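Local structure of putative phosphosugar isomerase (Clostridium difficile, 3G68) at residues F187-I198 with N313-E324. The protein probably acts as a sugar-phosphate isomerase of the double-SIS family, binding a phosphorylated carbohydrate derivative, though its own reaction has not been established. Numbering follows the deposited sequence.
Sequences FEAVYKLSKQWI and NFIVPIQLICGE. With EDO (1,2-ethanediol), chain E.
Tyr191 and Leu320 meet through trans first torsions on both sides: at chi1 -174° the phenol ring swings from its helix toward helix 316-324, and at chi1 -172° the isobutyl group of Leu320 reaches back to it. CD2 of Leu320 then stands over the centre of the Tyr191 ring in a CH-pi contact, 4.1 Å from the centroid, while CD1 lies 3.4 Å from Tyr191 OH. One turn earlier the theme recurs less centred, with Val316 CG2 over a face of the Phe187 ring but offset toward its rim, 3.6 Å from CE2.

Both aliphatic residues are knobs in holes of helix 187-198, Val316 among Phe187, Val190, Tyr191 and Ser194, and Leu320 among Tyr191, Ser194, Lys195 and Ile198. Between them the backbones draw close, the CA atoms of Ser194 and Pro317 being 4.9 Å apart. The small serine suits this approach: its hydroxyl turns back to donate to Val190 O (2.7 Å), from above the carbonyl plane, and that oxygen also accepts the helical N-H of Ser194. Further along, Ile321 CD1 packs 3.6 Å from Trp197 CH2, whose ring also meets Pro317 CB; the indole N-H is bound by Lys297 O. Ile198 CD1 presses on Leu320 CG. At the partly exposed end, one water donates to both Lys195 O and Glu324 OE1 and so links two segments that share no direct hydrogen bond.

Helix 4-20 covers Tyr191, Val316 and Leu320, and Leu299 backs Ser194, Trp197 and Pro317. With axes 9.0 Å apart and crossing at -54°, close to the crossing of i±4 ridges-into-grooves packing, the two helices lie beside the second parallel sheet of a double-SIS protein, in which each SIS domain is a three-layer alpha-beta-alpha sandwich.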
loop_
_atom_site.group_PDB
_atom_site.type_symbol
_atom_site.label_atom_id
_atom_site.label_comp_id
_atom_site.label_asym_id
_atom_site.label_seq_id
_atom_site.Cartn_x
_atom_site.Cartn_y
_atom_site.Cartn_z
ATOM N N PHE B 187 16.434 16.660 28.764
ATOM C CA PHE B 187 17.046 16.337 30.055
ATOM C C PHE B 187 17.754 14.988 30.028
ATOM O O PHE B 187 18.922 14.897 30.389
ATOM C CB PHE B 187 15.969 16.430 31.139
ATOM C CG PHE B 187 16.464 16.270 32.551
ATOM C CD1 PHE B 187 16.808 15.016 33.057
ATOM C CD2 PHE B 187 16.478 17.383 33.432
ATOM C CE1 PHE B 187 17.221 14.871 34.389
ATOM C CE2 PHE B 187 16.896 17.251 34.746
ATOM C CZ PHE B 187 17.260 16.011 35.242
ATOM N N GLU B 188 17.048 13.942 29.593
ATOM C CA GLU B 188 17.605 12.578 29.515
ATOM C C GLU B 188 18.826 12.512 28.628
ATOM O O GLU B 188 19.823 11.899 29.009
ATOM C CB GLU B 188 16.535 11.621 28.954
ATOM C CG GLU B 188 16.964 10.171 28.768
ATOM C CD GLU B 188 16.957 9.372 30.049
ATOM O OE1 GLU B 188 16.446 9.873 31.081
ATOM O OE2 GLU B 188 17.448 8.225 30.006
ATOM N N ALA B 189 18.742 13.107 27.431
ATOM C CA ALA B 189 19.889 13.116 26.501
ATOM C C ALA B 189 21.124 13.798 27.138
ATOM O O ALA B 189 22.268 13.290 27.026
ATOM C CB ALA B 189 19.513 13.795 25.181
ATOM N N VAL B 190 20.885 14.925 27.818
ATOM C CA VAL B 190 21.972 15.636 28.524
ATOM C C VAL B 190 22.573 14.766 29.657
ATOM O O VAL B 190 23.791 14.712 29.842
ATOM C CB VAL B 190 21.499 17.045 29.005
ATOM C CG1 VAL B 190 22.542 17.688 29.974
ATOM C CG2 VAL B 190 21.202 17.936 27.789
ATOM N N TYR B 191 21.714 14.077 30.409
ATOM C CA TYR B 191 22.136 13.166 31.473
ATOM C C TYR B 191 23.075 12.068 30.924
ATOM O O TYR B 191 24.163 11.802 31.475
ATOM C CB TYR B 191 20.892 12.566 32.134
ATOM C CG TYR B 191 21.147 11.714 33.342
ATOM C CD1 TYR B 191 21.574 10.414 33.213
ATOM C CD2 TYR B 191 20.903 12.206 34.630
ATOM C CE1 TYR B 191 21.792 9.629 34.319
ATOM C CE2 TYR B 191 21.125 11.428 35.744
ATOM C CZ TYR B 191 21.584 10.148 35.573
ATOM O OH TYR B 191 21.840 9.328 36.630
ATOM N N LYS B 192 22.669 11.437 29.822
ATOM C CA LYS B 192 23.470 10.399 29.186
ATOM C C LYS B 192 24.846 10.912 28.762
ATOM O O LYS B 192 25.845 10.266 29.028
ATOM C CB LYS B 192 22.741 9.855 27.974
ATOM C CG LYS B 192 21.530 8.979 28.313
ATOM C CD LYS B 192 20.772 8.695 26.992
ATOM C CE LYS B 192 19.615 7.755 27.156
ATOM N NZ LYS B 192 18.891 7.578 25.853
ATOM N N LEU B 193 24.897 12.075 28.119
ATOM C CA LEU B 193 26.196 12.636 27.708
ATOM C C LEU B 193 27.031 13.030 28.941
ATOM O O LEU B 193 28.244 12.810 28.980
ATOM C CB LEU B 193 25.990 13.813 26.796
ATOM C CG LEU B 193 25.424 13.494 25.407
ATOM C CD1 LEU B 193 24.910 14.772 24.779
ATOM C CD2 LEU B 193 26.529 12.827 24.570
ATOM N N SER B 194 26.365 13.576 29.952
ATOM C CA SER B 194 27.043 13.892 31.224
ATOM C C SER B 194 27.736 12.674 31.840
ATOM O O SER B 194 28.896 12.753 32.255
ATOM C CB SER B 194 26.061 14.502 32.206
ATOM O OG SER B 194 25.533 15.719 31.705
ATOM N N LYS B 195 27.028 11.537 31.882
ATOM C CA LYS B 195 27.553 10.313 32.447
ATOM C C LYS B 195 28.830 9.839 31.729
ATOM O O LYS B 195 29.768 9.393 32.380
ATOM C CB LYS B 195 26.450 9.240 32.432
ATOM C CG LYS B 195 26.792 7.959 33.138
ATOM C CD LYS B 195 25.544 7.080 33.274
ATOM C CE LYS B 195 25.858 5.792 34.020
ATOM N NZ LYS B 195 24.740 4.778 33.950
ATOM N N GLN B 196 28.876 9.981 30.402
ATOM C CA GLN B 196 30.037 9.610 29.605
ATOM C C GLN B 196 31.219 10.557 29.892
ATOM O O GLN B 196 32.347 10.124 30.067
ATOM C CB GLN B 196 29.685 9.656 28.109
ATOM C CG GLN B 196 28.654 8.628 27.660
ATOM C CD GLN B 196 28.163 8.868 26.222
ATOM O OE1 GLN B 196 28.904 9.380 25.362
ATOM N NE2 GLN B 196 26.908 8.501 25.959
ATOM N N TRP B 197 30.935 11.842 29.950
ATOM C CA TRP B 197 31.954 12.862 30.283
ATOM C C TRP B 197 32.579 12.655 31.684
ATOM O O TRP B 197 33.805 12.779 31.833
ATOM C CB TRP B 197 31.350 14.254 30.087
ATOM C CG TRP B 197 32.046 15.441 30.690
ATOM C CD1 TRP B 197 33.119 16.148 30.176
ATOM C CD2 TRP B 197 31.631 16.137 31.853
ATOM N NE1 TRP B 197 33.415 17.214 30.994
ATOM C CE2 TRP B 197 32.513 17.237 32.025
ATOM C CE3 TRP B 197 30.627 15.912 32.813
ATOM C CZ2 TRP B 197 32.392 18.122 33.092
ATOM C CZ3 TRP B 197 30.515 16.787 33.874
ATOM C CH2 TRP B 197 31.406 17.877 34.011
ATOM N N ILE B 198 31.751 12.338 32.682
ATOM C CA ILE B 198 32.231 12.049 34.028
ATOM C C ILE B 198 33.188 10.849 34.034
ATOM O O ILE B 198 34.259 10.919 34.631
ATOM C CB ILE B 198 31.070 11.805 34.997
ATOM C CG1 ILE B 198 30.304 13.095 35.248
ATOM C CG2 ILE B 198 31.591 11.283 36.334
ATOM C CD1 ILE B 198 28.918 12.934 35.946
ATOM N N ASN B 313 18.364 22.339 31.735
ATOM C CA ASN B 313 19.402 21.422 31.317
ATOM C C ASN B 313 20.814 21.714 31.788
ATOM O O ASN B 313 21.576 20.779 31.937
ATOM C CB ASN B 313 19.509 21.421 29.786
ATOM C CG ASN B 313 18.223 21.021 29.067
ATOM O OD1 ASN B 313 18.047 21.419 27.925
ATOM N ND2 ASN B 313 17.353 20.222 29.698
ATOM N N PHE B 314 21.178 22.980 32.010
ATOM C CA PHE B 314 22.611 23.324 32.129
ATOM C C PHE B 314 23.422 22.663 33.234
ATOM O O PHE B 314 24.558 22.235 32.987
ATOM C CB PHE B 314 22.861 24.840 32.174
ATOM C CG PHE B 314 23.853 25.283 31.162
ATOM C CD1 PHE B 314 25.165 24.849 31.222
ATOM C CD2 PHE B 314 23.451 26.093 30.096
ATOM C CE1 PHE B 314 26.095 25.256 30.239
ATOM C CE2 PHE B 314 24.337 26.463 29.120
ATOM C CZ PHE B 314 25.662 26.035 29.185
ATOM N N ILE B 315 22.860 22.562 34.433
ATOM C CA ILE B 315 23.612 22.023 35.555
ATOM C C ILE B 315 23.420 20.524 35.805
ATOM O O ILE B 315 23.988 19.983 36.754
ATOM C CB ILE B 315 23.452 22.851 36.859
ATOM C CG1 ILE B 315 22.050 22.808 37.430
ATOM C CG2 ILE B 315 23.864 24.302 36.642
ATOM C CD1 ILE B 315 22.019 23.392 38.861
ATOM N N VAL B 316 22.653 19.848 34.944
ATOM C CA VAL B 316 22.509 18.369 35.027
ATOM C C VAL B 316 23.872 17.675 35.228
ATOM O O VAL B 316 23.995 16.839 36.126
ATOM C CB VAL B 316 21.727 17.792 33.809
ATOM C CG1 VAL B 316 21.800 16.263 33.732
ATOM C CG2 VAL B 316 20.301 18.203 33.903
ATOM N N PRO B 317 24.886 17.995 34.391
ATOM C CA PRO B 317 26.216 17.380 34.580
ATOM C C PRO B 317 26.840 17.562 35.946
ATOM O O PRO B 317 27.471 16.643 36.459
ATOM C CB PRO B 317 27.076 18.037 33.494
ATOM C CG PRO B 317 26.236 19.095 32.912
ATOM C CD PRO B 317 24.848 18.771 33.137
ATOM N N ILE B 318 26.649 18.741 36.538
ATOM C CA ILE B 318 27.240 19.048 37.820
ATOM C C ILE B 318 26.486 18.274 38.904
ATOM O O ILE B 318 27.116 17.694 39.775
ATOM C CB ILE B 318 27.242 20.576 38.154
ATOM C CG1 ILE B 318 27.985 21.370 37.080
ATOM C CG2 ILE B 318 27.929 20.791 39.494
ATOM C CD1 ILE B 318 29.396 20.957 36.935
ATOM N N GLN B 319 25.156 18.259 38.852
ATOM C CA GLN B 319 24.386 17.430 39.788
ATOM C C GLN B 319 24.729 15.978 39.655
ATOM O O GLN B 319 24.738 15.261 40.660
ATOM C CB GLN B 319 22.885 17.618 39.571
ATOM C CG GLN B 319 22.388 18.989 39.956
ATOM C CD GLN B 319 21.085 19.318 39.291
ATOM O OE1 GLN B 319 20.821 18.886 38.155
ATOM N NE2 GLN B 319 20.241 20.088 39.987
ATOM N N LEU B 320 25.009 15.497 38.439
ATOM C CA LEU B 320 25.390 14.096 38.275
ATOM C C LEU B 320 26.729 13.812 38.926
ATOM O O LEU B 320 26.932 12.715 39.493
ATOM C CB LEU B 320 25.314 13.599 36.825
ATOM C CG LEU B 320 25.519 12.107 36.630
ATOM C CD1 LEU B 320 24.531 11.258 37.492
ATOM C CD2 LEU B 320 25.338 11.773 35.161
ATOM N N ILE B 321 27.652 14.782 38.858
ATOM C CA ILE B 321 28.923 14.673 39.561
ATOM C C ILE B 321 28.655 14.496 41.051
ATOM O O ILE B 321 29.286 13.657 41.671
ATOM C CB ILE B 321 29.859 15.876 39.341
ATOM C CG1 ILE B 321 30.474 15.823 37.948
ATOM C CG2 ILE B 321 31.007 15.868 40.388
ATOM C CD1 ILE B 321 31.243 17.116 37.525
ATOM N N CYS B 322 27.691 15.255 41.587
ATOM C CA CYS B 322 27.329 15.155 43.009
ATOM C C CYS B 322 26.832 13.773 43.398
ATOM O O CYS B 322 27.066 13.320 44.517
ATOM C CB CYS B 322 26.311 16.223 43.414
ATOM S SG CYS B 322 26.890 17.932 43.214
ATOM N N GLY B 323 26.115 13.108 42.494
ATOM C CA GLY B 323 25.621 11.776 42.757
ATOM C C GLY B 323 26.696 10.711 42.625
ATOM O O GLY B 323 26.730 9.766 43.433
ATOM N N GLU B 324 27.590 10.860 41.647
ATOM C CA GLU B 324 28.561 9.799 41.328
ATOM C C GLU B 324 29.975 9.828 41.929
ATOM O O GLU B 324 30.535 8.789 42.308
ATOM C CB GLU B 324 28.758 9.721 39.828
ATOM C CG GLU B 324 27.514 9.302 39.067
ATOM C CD GLU B 324 27.829 8.977 37.582
ATOM O OE1 GLU B 324 28.934 9.324 37.119
ATOM O OE2 GLU B 324 26.971 8.383 36.879
HETATM C C1 EDO E . 16.276 5.272 26.483
HETATM O O1 EDO E . 17.357 5.209 25.542
HETATM C C2 EDO E . 15.318 6.345 25.997
HETATM O O2 EDO E . 15.832 7.669 26.183
HETATM O O HOH W 1 29.793 8.380 34.809
#